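Local structure of beta-glucuronidase (uncultured Clostridium sp., 6U7J) at residues V14-E17 and A18-I21; G111-I114 and T115-K118; M131-E134 and G135-L139; A240-E244 and M245-V249; D268-G272 and Q273-T277. The protein probably hydrolyses beta-D-glucuronides, including estrogen glucuronides, as a gut microbial beta-glucuronidase of glycosyl hydrolase family 2. One frame throughout, in Å; residues are numbered along the deposited sequence.

In the fold
The five contacts sit in beta-sheet parts of the chain, while family 2 enzymes carry their catalytic residues in the TIM barrel. Contacts 2 and 3 share the sugar-binding sheet and touch through I114 CG2 and M131 SD, 3.7 Å apart. Contacts 4 and 5 belong to the following beta domain, their centres about 14 Å apart, and meet where M245 CE packs 3.7 Å from F271 CE1. Contact 1 links the two domains: its centre is about 10 Å from that of contact 5, and the junction is polar, with R19 NH2 2.8 Å from D274 OD2 in a salt bridge. The side chain of I21 is about 10 Å from a bound calcium ion.

Contact 1: V14-E17 and A18-I21; sequences VDNE and ARQI. Unlike the reference sequence in segment 18-21: I21 (reference Met).
An Asx turn led by N16 bends the N-terminal loop into strand 20-32 and ties the two segments together. The carboxamide oxygen N16 OD1 grips two successive backbone N-H groups, A18 N at 2.6 Å and R19 N at 2.8 Å. Neither donor lies in the amide plane, the first being tilted 16° from it and the second 34°. With CG held between the backbone N and the carbonyl carbon (chi1 53°), N16 can fold OD1 back over the turn. A backbone bond from N16 N to R19 O, 3.0 Å, closes the loop. Nearer its open end, D15 OD2 takes only a weak, bent bond from I21 N at 2.7 Å, while D15 OD1 lies 3.6 Å from I21 CD1 and pairs with K22 of the second subunit. V14 CG2 meets R19 CD at 4.0 Å, and water 2 joins V14 N to R19 NH1 from the edge of the guanidinium. Beyond the turn, E17 and R19 reach H275 and D274 of strand 274-280, whereas Q20 bonds through its backbone to C192, placing the turn between strand 188-193 of the sugar-binding sheet and the neighbouring beta domain.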
loop_
_atom_site.group_PDB
_atom_site.type_symbol
_atom_site.label_atom_id
_atom_site.label_comp_id
_atom_site.label_asym_id
_atom_site.label_seq_id
_atom_site.Cartn_x
_atom_site.Cartn_y
_atom_site.Cartn_z
ATOM N N VAL B 14 -11.203 16.531 41.211
ATOM C CA VAL B 14 -10.632 17.842 40.939
ATOM C C VAL B 14 -9.461 18.116 41.872
ATOM O O VAL B 14 -9.320 17.502 42.932
ATOM C CB VAL B 14 -11.686 18.959 41.073
ATOM C CG1 VAL B 14 -12.907 18.656 40.191
ATOM C CG2 VAL B 14 -12.086 19.134 42.537
ATOM N N ASP B 15 -8.612 19.056 41.455
ATOM C CA ASP B 15 -7.564 19.630 42.298
ATOM C C ASP B 15 -7.924 21.067 42.643
ATOM O O ASP B 15 -8.213 21.864 41.744
ATOM C CB ASP B 15 -6.204 19.637 41.597
ATOM C CG ASP B 15 -5.563 18.267 41.535
ATOM O OD1 ASP B 15 -5.294 17.805 40.403
ATOM O OD2 ASP B 15 -5.331 17.654 42.603
ATOM N N ASN B 16 -7.871 21.406 43.935
ATOM C CA ASN B 16 -8.000 22.801 44.358
ATOM C C ASN B 16 -7.288 22.992 45.699
ATOM O O ASN B 16 -6.356 22.254 46.014
ATOM C CB ASN B 16 -9.481 23.220 44.427
ATOM C CG ASN B 16 -10.329 22.279 45.271
ATOM O OD1 ASN B 16 -9.929 21.867 46.360
ATOM N ND2 ASN B 16 -11.515 21.948 44.777
ATOM N N GLU B 17 -7.709 23.976 46.499
ATOM C CA GLU B 17 -7.076 24.173 47.805
ATOM C C GLU B 17 -7.441 23.078 48.800
ATOM O O GLU B 17 -6.745 22.923 49.812
ATOM C CB GLU B 17 -7.468 25.538 48.378
ATOM C CG GLU B 17 -8.815 25.534 49.075
ATOM C CD GLU B 17 -9.978 25.670 48.115
ATOM O OE1 GLU B 17 -9.763 25.554 46.875
ATOM O OE2 GLU B 17 -11.114 25.904 48.609
ATOM N N ALA B 18 -8.502 22.317 48.527
ATOM C CA ALA B 18 -9.090 21.352 49.450
ATOM C C ALA B 18 -8.914 19.904 49.029
ATOM O O ALA B 18 -8.736 19.043 49.889
ATOM C CB ALA B 18 -10.590 21.624 49.614
ATOM N N ARG B 19 -8.991 19.609 47.734
ATOM C CA ARG B 19 -8.903 18.247 47.224
ATOM C C ARG B 19 -7.669 18.111 46.342
ATOM O O ARG B 19 -7.220 19.082 45.715
ATOM C CB ARG B 19 -10.151 17.862 46.422
ATOM C CG ARG B 19 -11.483 18.021 47.139
ATOM C CD ARG B 19 -12.646 17.694 46.215
ATOM N NE ARG B 19 -13.942 17.656 46.897
ATOM C CZ ARG B 19 -14.941 16.850 46.545
ATOM N NH1 ARG B 19 -14.793 16.005 45.525
ATOM N NH2 ARG B 19 -16.088 16.883 47.203
ATOM N N GLN B 20 -7.117 16.901 46.302
ATOM C CA GLN B 20 -5.944 16.658 45.479
ATOM C C GLN B 20 -6.040 15.278 44.828
ATOM O O GLN B 20 -6.729 14.389 45.339
ATOM C CB GLN B 20 -4.640 16.781 46.275
ATOM C CG GLN B 20 -3.436 17.003 45.378
ATOM C CD GLN B 20 -2.141 17.199 46.141
ATOM O OE1 GLN B 20 -1.965 16.707 47.271
ATOM N NE2 GLN B 20 -1.215 17.926 45.519
ATOM N N ILE B 21 -5.354 15.133 43.696
ATOM C CA ILE B 21 -5.387 13.941 42.876
ATOM C C ILE B 21 -3.964 13.407 42.732
ATOM O O ILE B 21 -3.025 14.178 42.500
ATOM C CB ILE B 21 -5.969 14.212 41.466
ATOM C CG1 ILE B 21 -7.425 14.716 41.551
ATOM C CG2 ILE B 21 -5.816 12.989 40.558
ATOM C CD1 ILE B 21 -7.909 15.349 40.230
HETATM O O HOH W 1 -9.854 15.131 44.614
HETATM O O HOH W 2 -12.494 15.195 43.724
#

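Contact 2: G111-I114 and T115-K118; sequences GKEI and TRHK
E113 and R116 meet through a salt bridge on the protein surface, made by a single pair of atoms: R116 NE donates to E113 OE2 over 2.6 Å with an N-H...O angle of 163°. The oxygen sits at the edge of the guanidinium, practically in its plane, while NE arrives on the syn side of OE2 but 29° out of the carboxylate plane. The bond is one-pronged: R116 NH2 stays 3.8 Å from E113 OE1, and the two flat groups are inclined to each other by 38°. Methylenes complete the contact, with R116 CD 3.4 Å from E113 OE2. E113 runs out fully extended, its CG anti to the backbone N, and this carries the carboxylate along the strand to its partner. Residues three apart in a regular strand would project from opposite faces. Here a classic beta bulge intervenes, with I114 and T115 both facing I107 across the hairpin of strands 104-109 and 112-118, and the added residue brings E113 and R116 to the same face. Both bulge residues bond through their backbones to I107. The side chain of I114 packs on V128 and M131, and that of E113 leans on V106 and Y108. Farther along the strand, H117 stacks with F124 and bonds to E398 of helix 386-403.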
loop_
_atom_site.group_PDB
_atom_site.type_symbol
_atom_site.label_atom_id
_atom_site.label_comp_id
_atom_site.label_asym_id
_atom_site.label_seq_id
_atom_site.Cartn_x
_atom_site.Cartn_y
_atom_site.Cartn_z
ATOM N N GLY B 111 -3.002 -7.008 49.618
ATOM C CA GLY B 111 -3.395 -8.398 49.677
ATOM C C GLY B 111 -4.836 -8.654 50.058
ATOM O O GLY B 111 -5.235 -9.821 50.123
ATOM N N LYS B 112 -5.645 -7.616 50.282
ATOM C CA LYS B 112 -7.025 -7.792 50.715
ATOM C C LYS B 112 -7.979 -7.231 49.674
ATOM O O LYS B 112 -7.849 -6.074 49.272
ATOM C CB LYS B 112 -7.284 -7.104 52.061
ATOM C CG LYS B 112 -6.213 -7.358 53.126
ATOM C CD LYS B 112 -6.464 -6.438 54.328
ATOM C CE LYS B 112 -5.612 -5.149 54.265
ATOM N NZ LYS B 112 -6.157 -4.058 53.359
ATOM N N GLU B 113 -8.960 -8.040 49.277
ATOM C CA GLU B 113 -9.970 -7.607 48.319
ATOM C C GLU B 113 -10.800 -6.460 48.876
ATOM O O GLU B 113 -11.452 -6.613 49.909
ATOM C CB GLU B 113 -10.881 -8.777 47.971
ATOM C CG GLU B 113 -12.021 -8.351 47.077
ATOM C CD GLU B 113 -12.896 -9.507 46.658
ATOM O OE1 GLU B 113 -12.398 -10.652 46.582
ATOM O OE2 GLU B 113 -14.092 -9.267 46.405
ATOM N N ILE B 114 -10.796 -5.310 48.194
ATOM C CA ILE B 114 -11.522 -4.141 48.683
ATOM C C ILE B 114 -12.726 -3.768 47.825
ATOM O O ILE B 114 -13.641 -3.106 48.341
ATOM C CB ILE B 114 -10.607 -2.908 48.860
ATOM C CG1 ILE B 114 -9.884 -2.557 47.560
ATOM C CG2 ILE B 114 -9.630 -3.107 50.033
ATOM C CD1 ILE B 114 -9.309 -1.131 47.552
ATOM N N THR B 115 -12.768 -4.150 46.550
ATOM C CA THR B 115 -13.974 -3.909 45.769
ATOM C C THR B 115 -13.968 -4.787 44.524
ATOM O O THR B 115 -12.972 -5.431 44.184
ATOM C CB THR B 115 -14.136 -2.419 45.402
ATOM O OG1 THR B 115 -15.508 -2.152 45.088
ATOM C CG2 THR B 115 -13.290 -2.028 44.211
ATOM N N ARG B 116 -15.128 -4.821 43.873
ATOM C CA ARG B 116 -15.361 -5.546 42.635
ATOM C C ARG B 116 -16.152 -4.648 41.704
ATOM O O ARG B 116 -16.888 -3.762 42.144
ATOM C CB ARG B 116 -16.161 -6.818 42.850
ATOM C CG ARG B 116 -15.405 -7.942 43.443
ATOM C CD ARG B 116 -16.384 -8.987 43.900
ATOM N NE ARG B 116 -15.713 -10.126 44.495
ATOM C CZ ARG B 116 -15.823 -11.363 44.038
ATOM N NH1 ARG B 116 -16.584 -11.617 42.979
ATOM N NH2 ARG B 116 -15.170 -12.345 44.646
ATOM N N HIS B 117 -16.017 -4.894 40.405
ATOM C CA HIS B 117 -16.836 -4.163 39.457
ATOM C C HIS B 117 -17.110 -5.043 38.244
ATOM O O HIS B 117 -16.287 -5.878 37.862
ATOM C CB HIS B 117 -16.171 -2.842 39.059
ATOM C CG HIS B 117 -17.055 -1.940 38.257
ATOM N ND1 HIS B 117 -17.015 -1.897 36.873
ATOM C CD2 HIS B 117 -18.012 -1.055 38.640
ATOM C CE1 HIS B 117 -17.908 -1.022 36.441
ATOM N NE2 HIS B 117 -18.526 -0.496 37.490
ATOM N N LYS B 118 -18.296 -4.857 37.668
ATOM C CA LYS B 118 -18.724 -5.514 36.440
ATOM C C LYS B 118 -19.083 -4.429 35.433
ATOM O O LYS B 118 -19.878 -3.530 35.734
ATOM C CB LYS B 118 -19.916 -6.439 36.704
ATOM C CG LYS B 118 -20.532 -7.071 35.458
ATOM C CD LYS B 118 -21.844 -7.793 35.818
ATOM C CE LYS B 118 -22.561 -8.316 34.579
ATOM N NZ LYS B 118 -23.938 -8.782 34.880
#

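Contact 3: M131-E134 and G135-L139; sequences MANE and GENRL
A132 is the first residue to meet the other segment, and it does so through carbon alone: its CA lies 3.4 Å from N137 OD1 and its CB 3.7 Å from the same oxygen. N133 follows and carries the polar part of the contact with its backbone. Its N donates to N137 OD1 at 2.9 Å, arriving in the carbonyl plane on a lone pair. Its O accepts from N137 ND2 at 2.8 Å, a nearly straight bond (170°) whose acceptor sits in the amide plane of N137. The carboxamide of N137 thus engages both polar atoms of one residue, much as the backbone of a neighbouring beta strand would. CG of N137 lies beside its own backbone N (chi1 -68°), which aims the group back at the loop. The side chain of N133 crosses that of N137 at a slant, though the two amide planes are only 21° apart, and N133 ND2 stays 3.5 Å from N137 OD1 at an angle too poor for a bond. E134 then leads into G135, whose positive phi turns the chain into strand 135-144. G135 O returns a second, weak acceptor to N137 ND2 at 2.9 Å. N137 OD1 is also held by N110 ND2, and N110 OD1 in turn accepts from R138 N; backbone bonds from G135 to V85 and from N137 to F83 anchor the strand. With donors on its oxygen and acceptors at its nitrogen, the buried N137 amide has its flip orientation fixed: turned over, it would set like against like at N133.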
loop_
_atom_site.group_PDB
_atom_site.type_symbol
_atom_site.label_atom_id
_atom_site.label_comp_id
_atom_site.label_asym_id
_atom_site.label_seq_id
_atom_site.Cartn_x
_atom_site.Cartn_y
_atom_site.Cartn_z
ATOM N N MET B 131 -7.974 1.930 55.338
ATOM C CA MET B 131 -7.265 0.715 54.974
ATOM C C MET B 131 -5.874 0.940 54.410
ATOM O O MET B 131 -5.043 0.026 54.480
ATOM C CB MET B 131 -8.079 -0.084 53.960
ATOM C CG MET B 131 -9.564 -0.024 54.224
ATOM S SD MET B 131 -10.401 -1.113 53.072
ATOM C CE MET B 131 -11.588 -0.002 52.344
ATOM N N ALA B 132 -5.600 2.102 53.828
ATOM C CA ALA B 132 -4.288 2.337 53.252
ATOM C C ALA B 132 -3.324 2.792 54.336
ATOM O O ALA B 132 -3.699 3.533 55.250
ATOM C CB ALA B 132 -4.369 3.376 52.134
ATOM N N ASN B 133 -2.087 2.330 54.249
ATOM C CA ASN B 133 -1.054 2.778 55.168
ATOM C C ASN B 133 -0.437 4.072 54.668
ATOM O O ASN B 133 -0.401 4.349 53.464
ATOM C CB ASN B 133 0.061 1.738 55.324
ATOM C CG ASN B 133 -0.428 0.325 55.150
ATOM O OD1 ASN B 133 -1.379 -0.102 55.807
ATOM N ND2 ASN B 133 0.228 -0.422 54.259
ATOM N N GLU B 134 0.077 4.854 55.610
ATOM C CA GLU B 134 1.006 5.917 55.260
ATOM C C GLU B 134 2.232 5.315 54.586
ATOM O O GLU B 134 2.722 4.254 54.977
ATOM C CB GLU B 134 1.408 6.696 56.513
ATOM C CG GLU B 134 2.257 7.921 56.243
ATOM C CD GLU B 134 2.635 8.644 57.528
ATOM O OE1 GLU B 134 1.757 9.315 58.119
ATOM O OE2 GLU B 134 3.813 8.541 57.940
ATOM N N GLY B 135 2.724 5.985 53.556
ATOM C CA GLY B 135 3.805 5.404 52.791
ATOM C C GLY B 135 3.325 4.346 51.818
ATOM O O GLY B 135 2.232 4.454 51.255
ATOM N N GLU B 136 4.134 3.298 51.655
ATOM C CA GLU B 136 3.990 2.352 50.556
ATOM C C GLU B 136 2.788 1.427 50.733
ATOM O O GLU B 136 2.534 0.912 51.825
ATOM C CB GLU B 136 5.273 1.528 50.443
ATOM C CG GLU B 136 5.207 0.386 49.478
ATOM C CD GLU B 136 6.520 0.174 48.747
ATOM O OE1 GLU B 136 7.005 1.126 48.091
ATOM O OE2 GLU B 136 7.063 -0.949 48.833
ATOM N N ASN B 137 2.038 1.233 49.643
ATOM C CA ASN B 137 0.942 0.273 49.556
ATOM C C ASN B 137 1.101 -0.557 48.278
ATOM O O ASN B 137 1.774 -0.146 47.329
ATOM C CB ASN B 137 -0.428 0.977 49.555
ATOM C CG ASN B 137 -0.747 1.652 50.891
ATOM O OD1 ASN B 137 -1.525 1.128 51.688
ATOM N ND2 ASN B 137 -0.135 2.806 51.142
ATOM N N ARG B 138 0.472 -1.730 48.255
ATOM C CA ARG B 138 0.491 -2.600 47.086
ATOM C C ARG B 138 -0.912 -2.686 46.518
ATOM O O ARG B 138 -1.866 -2.973 47.250
ATOM C CB ARG B 138 1.009 -4.003 47.424
ATOM C CG ARG B 138 1.050 -4.950 46.223
ATOM C CD ARG B 138 1.951 -6.182 46.465
ATOM N NE ARG B 138 1.492 -6.974 47.597
ATOM C CZ ARG B 138 0.537 -7.893 47.522
ATOM N NH1 ARG B 138 -0.045 -8.152 46.359
ATOM N NH2 ARG B 138 0.159 -8.550 48.608
ATOM N N LEU B 139 -1.033 -2.436 45.216
ATOM C CA LEU B 139 -2.315 -2.421 44.526
ATOM C C LEU B 139 -2.299 -3.522 43.474
ATOM O O LEU B 139 -1.442 -3.516 42.580
ATOM C CB LEU B 139 -2.579 -1.046 43.893
ATOM C CG LEU B 139 -3.848 -0.933 43.042
ATOM C CD1 LEU B 139 -5.086 -1.383 43.821
ATOM C CD2 LEU B 139 -4.034 0.489 42.510
#

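Contact 4: A240-E244 and M245-V249; sequences AESNE and MKDMV
E244, M245 and V249 give up most surface in this contact, which surrounds a serine-aspartate bond. The CB and CG of E244 both lie 3.6 Å from D247 OD1, but the bend at chi2 (-55°) leads its carboxylate off, leaving E244 OE1 5.8 Å from D247 OD1 and so probably limiting repulsion. M245 adjoins E244 simply as the next residue; its side chain leads away onto I227 and T220. V249 supplies the apolar end, with CG2 3.8 Å from A240 CB. Between these, S242 OG donates to D247 OD1 at 2.5 Å, using the anti lone pair, and accepts from E244 N at 2.9 Å (161°). The second bond defines an ST turn, and the two together make the hydroxyl the link between turn and strand. The other oxygen, D247 OD2, takes M248 N from above the carboxylate plane at 2.7 Å. The two strands do not pair with each other: the axes of 240-242 and 246-249 stay 8.3 Å apart and cross at 153°. The connection is a beta-arch, in which strand 240-242 bonds to 227-232 while strand 246-249 bonds to 211-220, so the chain passes from one sheet of the beta sandwich to the other.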
loop_
_atom_site.group_PDB
_atom_site.type_symbol
_atom_site.label_atom_id
_atom_site.label_comp_id
_atom_site.label_asym_id
_atom_site.label_seq_id
_atom_site.Cartn_x
_atom_site.Cartn_y
_atom_site.Cartn_z
ATOM N N ALA B 240 -24.586 34.701 40.286
ATOM C CA ALA B 240 -25.655 34.341 41.210
ATOM C C ALA B 240 -25.004 33.844 42.496
ATOM O O ALA B 240 -23.816 33.499 42.512
ATOM C CB ALA B 240 -26.594 33.278 40.626
ATOM N N GLU B 241 -25.791 33.827 43.577
ATOM C CA GLU B 241 -25.328 33.406 44.900
ATOM C C GLU B 241 -26.459 32.717 45.640
ATOM O O GLU B 241 -27.628 33.078 45.489
ATOM C CB GLU B 241 -24.860 34.572 45.770
ATOM C CG GLU B 241 -23.459 35.036 45.525
ATOM C CD GLU B 241 -23.068 36.143 46.475
ATOM O OE1 GLU B 241 -23.451 37.306 46.214
ATOM O OE2 GLU B 241 -22.399 35.845 47.490
ATOM N N SER B 242 -26.102 31.750 46.476
ATOM C CA SER B 242 -27.113 31.142 47.321
ATOM C C SER B 242 -26.435 30.398 48.457
ATOM O O SER B 242 -25.290 29.942 48.331
ATOM C CB SER B 242 -28.021 30.197 46.534
ATOM O OG SER B 242 -28.928 29.529 47.402
ATOM N N ASN B 243 -27.156 30.313 49.576
ATOM C CA ASN B 243 -26.783 29.485 50.715
ATOM C C ASN B 243 -27.629 28.226 50.785
ATOM O O ASN B 243 -27.596 27.519 51.797
ATOM C CB ASN B 243 -26.912 30.278 52.016
ATOM C CG ASN B 243 -26.345 31.669 51.898
ATOM O OD1 ASN B 243 -25.131 31.843 51.808
ATOM N ND2 ASN B 243 -27.220 32.673 51.876
ATOM N N GLU B 244 -28.393 27.944 49.736
ATOM C CA GLU B 244 -29.264 26.786 49.698
ATOM C C GLU B 244 -28.550 25.603 49.057
ATOM O O GLU B 244 -27.818 25.759 48.074
ATOM C CB GLU B 244 -30.539 27.118 48.923
ATOM C CG GLU B 244 -31.394 28.193 49.595
ATOM C CD GLU B 244 -31.735 27.837 51.035
ATOM O OE1 GLU B 244 -32.488 26.856 51.251
ATOM O OE2 GLU B 244 -31.228 28.524 51.949
ATOM N N MET B 245 -28.768 24.416 49.623
ATOM C CA MET B 245 -28.233 23.193 49.041
ATOM C C MET B 245 -29.029 22.723 47.834
ATOM O O MET B 245 -28.489 22.006 46.982
ATOM C CB MET B 245 -28.190 22.094 50.093
ATOM C CG MET B 245 -26.992 22.243 50.995
ATOM S SD MET B 245 -26.308 20.681 51.510
ATOM C CE MET B 245 -25.667 21.101 53.130
ATOM N N LYS B 246 -30.298 23.104 47.755
ATOM C CA LYS B 246 -31.157 22.830 46.616
ATOM C C LYS B 246 -31.874 24.134 46.315
ATOM O O LYS B 246 -32.552 24.685 47.192
ATOM C CB LYS B 246 -32.138 21.695 46.929
ATOM C CG LYS B 246 -33.246 21.510 45.909
ATOM C CD LYS B 246 -34.132 20.325 46.272
ATOM C CE LYS B 246 -35.022 19.922 45.098
ATOM N NZ LYS B 246 -35.296 18.449 45.064
ATOM N N ASP B 247 -31.689 24.657 45.108
ATOM C CA ASP B 247 -32.132 26.011 44.821
ATOM C C ASP B 247 -32.323 26.200 43.323
ATOM O O ASP B 247 -31.917 25.371 42.500
ATOM C CB ASP B 247 -31.146 27.050 45.358
ATOM C CG ASP B 247 -31.810 28.391 45.669
ATOM O OD1 ASP B 247 -31.111 29.302 46.163
ATOM O OD2 ASP B 247 -33.027 28.538 45.420
ATOM N N MET B 248 -32.931 27.334 42.991
ATOM C CA MET B 248 -33.340 27.691 41.640
ATOM C C MET B 248 -33.009 29.174 41.498
ATOM O O MET B 248 -33.713 30.018 42.058
ATOM C CB MET B 248 -34.827 27.411 41.458
ATOM C CG MET B 248 -35.346 27.445 40.046
ATOM S SD MET B 248 -37.154 27.316 40.015
ATOM C CE MET B 248 -37.643 29.001 39.622
ATOM N N VAL B 249 -31.919 29.498 40.798
ATOM C CA VAL B 249 -31.445 30.877 40.747
ATOM C C VAL B 249 -31.357 31.356 39.305
ATOM O O VAL B 249 -31.266 30.573 38.352
ATOM C CB VAL B 249 -30.090 31.067 41.457
ATOM C CG1 VAL B 249 -30.165 30.558 42.900
ATOM C CG2 VAL B 249 -28.994 30.368 40.696
#

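Contact 5: D268-G272 and Q273-T277; sequences DIYFG and QDHYT
Y270 and H275 form the tight side of this contact, an offset stack with centroids 4.0 Å apart and planes at 12°. H275 CD2 sits over the centre of the tyrosine ring. The imidazole is also pinned at its edge, where NE2 donates to D268 OD1 at 2.6 Å, the oxygen lying within the ring plane. That same oxygen receives T277 OG1 at 2.7 Å from above the carboxylate plane, so two donors hold D268 OD1 while its OD2 pairs with R232. H275 CG stands anti to its backbone N (chi1 179°), which lays the ring flat against Y270 with NE2 turned toward D268. These residues line one face of a two-residue beta hairpin joining strands 265-271 and 274-280. Its backbone ladder includes Y276 N to I269 O at 3.0 Å, and its other face carries I269, F271, D274 and Y276, with I269 and F271 packed on I227 of the sandwich interior. The turn end is looser and exposed: a type II' turn from F271 to D274, closed by D274 N to F271 O at 2.7 Å. G272 takes the first corner with phi 64°. Water 3 bridges G272 O and D274 O there, and Q273 O accepts from R87 of the second subunit.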
loop_
_atom_site.group_PDB
_atom_site.type_symbol
_atom_site.label_atom_id
_atom_site.label_comp_id
_atom_site.label_asym_id
_atom_site.label_seq_id
_atom_site.Cartn_x
_atom_site.Cartn_y
_atom_site.Cartn_z
ATOM N N ASP B 268 -19.787 26.858 41.642
ATOM C CA ASP B 268 -18.637 26.950 42.534
ATOM C C ASP B 268 -19.136 26.858 43.971
ATOM O O ASP B 268 -19.854 27.753 44.440
ATOM C CB ASP B 268 -17.887 28.256 42.283
ATOM C CG ASP B 268 -16.515 28.310 42.948
ATOM O OD1 ASP B 268 -15.866 27.255 43.163
ATOM O OD2 ASP B 268 -16.075 29.447 43.237
ATOM N N ILE B 269 -18.751 25.786 44.664
ATOM C CA ILE B 269 -19.387 25.365 45.905
ATOM C C ILE B 269 -18.349 25.303 47.017
ATOM O O ILE B 269 -17.286 24.687 46.852
ATOM C CB ILE B 269 -20.069 23.996 45.741
ATOM C CG1 ILE B 269 -20.996 24.005 44.525
ATOM C CG2 ILE B 269 -20.803 23.596 47.010
ATOM C CD1 ILE B 269 -21.545 22.632 44.153
ATOM N N TYR B 270 -18.674 25.911 48.160
ATOM C CA TYR B 270 -17.857 25.844 49.363
ATOM C C TYR B 270 -18.674 25.229 50.494
ATOM O O TYR B 270 -19.774 25.696 50.801
ATOM C CB TYR B 270 -17.349 27.231 49.761
ATOM C CG TYR B 270 -16.352 27.824 48.784
ATOM C CD1 TYR B 270 -16.779 28.494 47.642
ATOM C CD2 TYR B 270 -14.985 27.720 49.014
ATOM C CE1 TYR B 270 -15.863 29.035 46.745
ATOM C CE2 TYR B 270 -14.075 28.258 48.139
ATOM C CZ TYR B 270 -14.515 28.915 47.009
ATOM O OH TYR B 270 -13.587 29.449 46.141
ATOM N N PHE B 271 -18.130 24.183 51.113
ATOM C CA PHE B 271 -18.846 23.416 52.133
ATOM C C PHE B 271 -17.828 23.044 53.208
ATOM O O PHE B 271 -17.045 22.104 53.033
ATOM C CB PHE B 271 -19.522 22.186 51.530
ATOM C CG PHE B 271 -20.207 21.296 52.538
ATOM C CD1 PHE B 271 -21.411 21.676 53.121
ATOM C CD2 PHE B 271 -19.652 20.072 52.894
ATOM C CE1 PHE B 271 -22.054 20.849 54.044
ATOM C CE2 PHE B 271 -20.283 19.238 53.815
ATOM C CZ PHE B 271 -21.485 19.632 54.399
ATOM N N GLY B 272 -17.833 23.797 54.303
ATOM C CA GLY B 272 -16.905 23.541 55.390
ATOM C C GLY B 272 -15.468 23.757 54.959
ATOM O O GLY B 272 -15.065 24.857 54.578
ATOM N N GLN B 273 -14.672 22.701 55.025
ATOM C CA GLN B 273 -13.335 22.736 54.457
ATOM C C GLN B 273 -13.315 22.345 52.982
ATOM O O GLN B 273 -12.302 22.573 52.316
ATOM C CB GLN B 273 -12.403 21.817 55.250
ATOM C CG GLN B 273 -12.120 22.297 56.683
ATOM C CD GLN B 273 -11.356 23.612 56.705
ATOM O OE1 GLN B 273 -10.165 23.662 56.378
ATOM N NE2 GLN B 273 -12.046 24.691 57.070
ATOM N N ASP B 274 -14.407 21.785 52.457
ATOM C CA ASP B 274 -14.457 21.268 51.096
ATOM C C ASP B 274 -14.697 22.378 50.071
ATOM O O ASP B 274 -15.139 23.482 50.393
ATOM C CB ASP B 274 -15.559 20.212 50.960
ATOM C CG ASP B 274 -15.375 19.338 49.728
ATOM O OD1 ASP B 274 -14.300 19.460 49.096
ATOM O OD2 ASP B 274 -16.288 18.539 49.396
ATOM N N HIS B 275 -14.420 22.051 48.812
ATOM C CA HIS B 275 -14.617 22.960 47.689
ATOM C C HIS B 275 -14.767 22.113 46.426
ATOM O O HIS B 275 -14.043 21.125 46.249
ATOM C CB HIS B 275 -13.439 23.947 47.574
ATOM C CG HIS B 275 -13.545 24.914 46.433
ATOM N ND1 HIS B 275 -12.443 25.557 45.904
ATOM C CD2 HIS B 275 -14.613 25.360 45.728
ATOM C CE1 HIS B 275 -12.832 26.360 44.926
ATOM N NE2 HIS B 275 -14.141 26.252 44.793
ATOM N N TYR B 276 -15.730 22.474 45.576
ATOM C CA TYR B 276 -15.933 21.789 44.303
ATOM C C TYR B 276 -16.482 22.770 43.281
ATOM O O TYR B 276 -17.404 23.529 43.589
ATOM C CB TYR B 276 -16.897 20.599 44.413
ATOM C CG TYR B 276 -16.779 19.661 43.216
ATOM C CD1 TYR B 276 -17.463 19.921 42.030
ATOM C CD2 TYR B 276 -15.947 18.537 43.260
ATOM C CE1 TYR B 276 -17.346 19.075 40.919
ATOM C CE2 TYR B 276 -15.818 17.685 42.149
ATOM C CZ TYR B 276 -16.524 17.961 40.991
ATOM O OH TYR B 276 -16.418 17.135 39.898
ATOM N N THR B 277 -15.938 22.721 42.063
ATOM C CA THR B 277 -16.314 23.612 40.964
ATOM C C THR B 277 -16.721 22.787 39.745
ATOM O O THR B 277 -15.873 22.157 39.098
ATOM C CB THR B 277 -15.162 24.551 40.610
ATOM O OG1 THR B 277 -14.743 25.243 41.787
ATOM C CG2 THR B 277 -15.591 25.555 39.544
HETATM O O HOH W 3 -14.123 25.396 51.939
#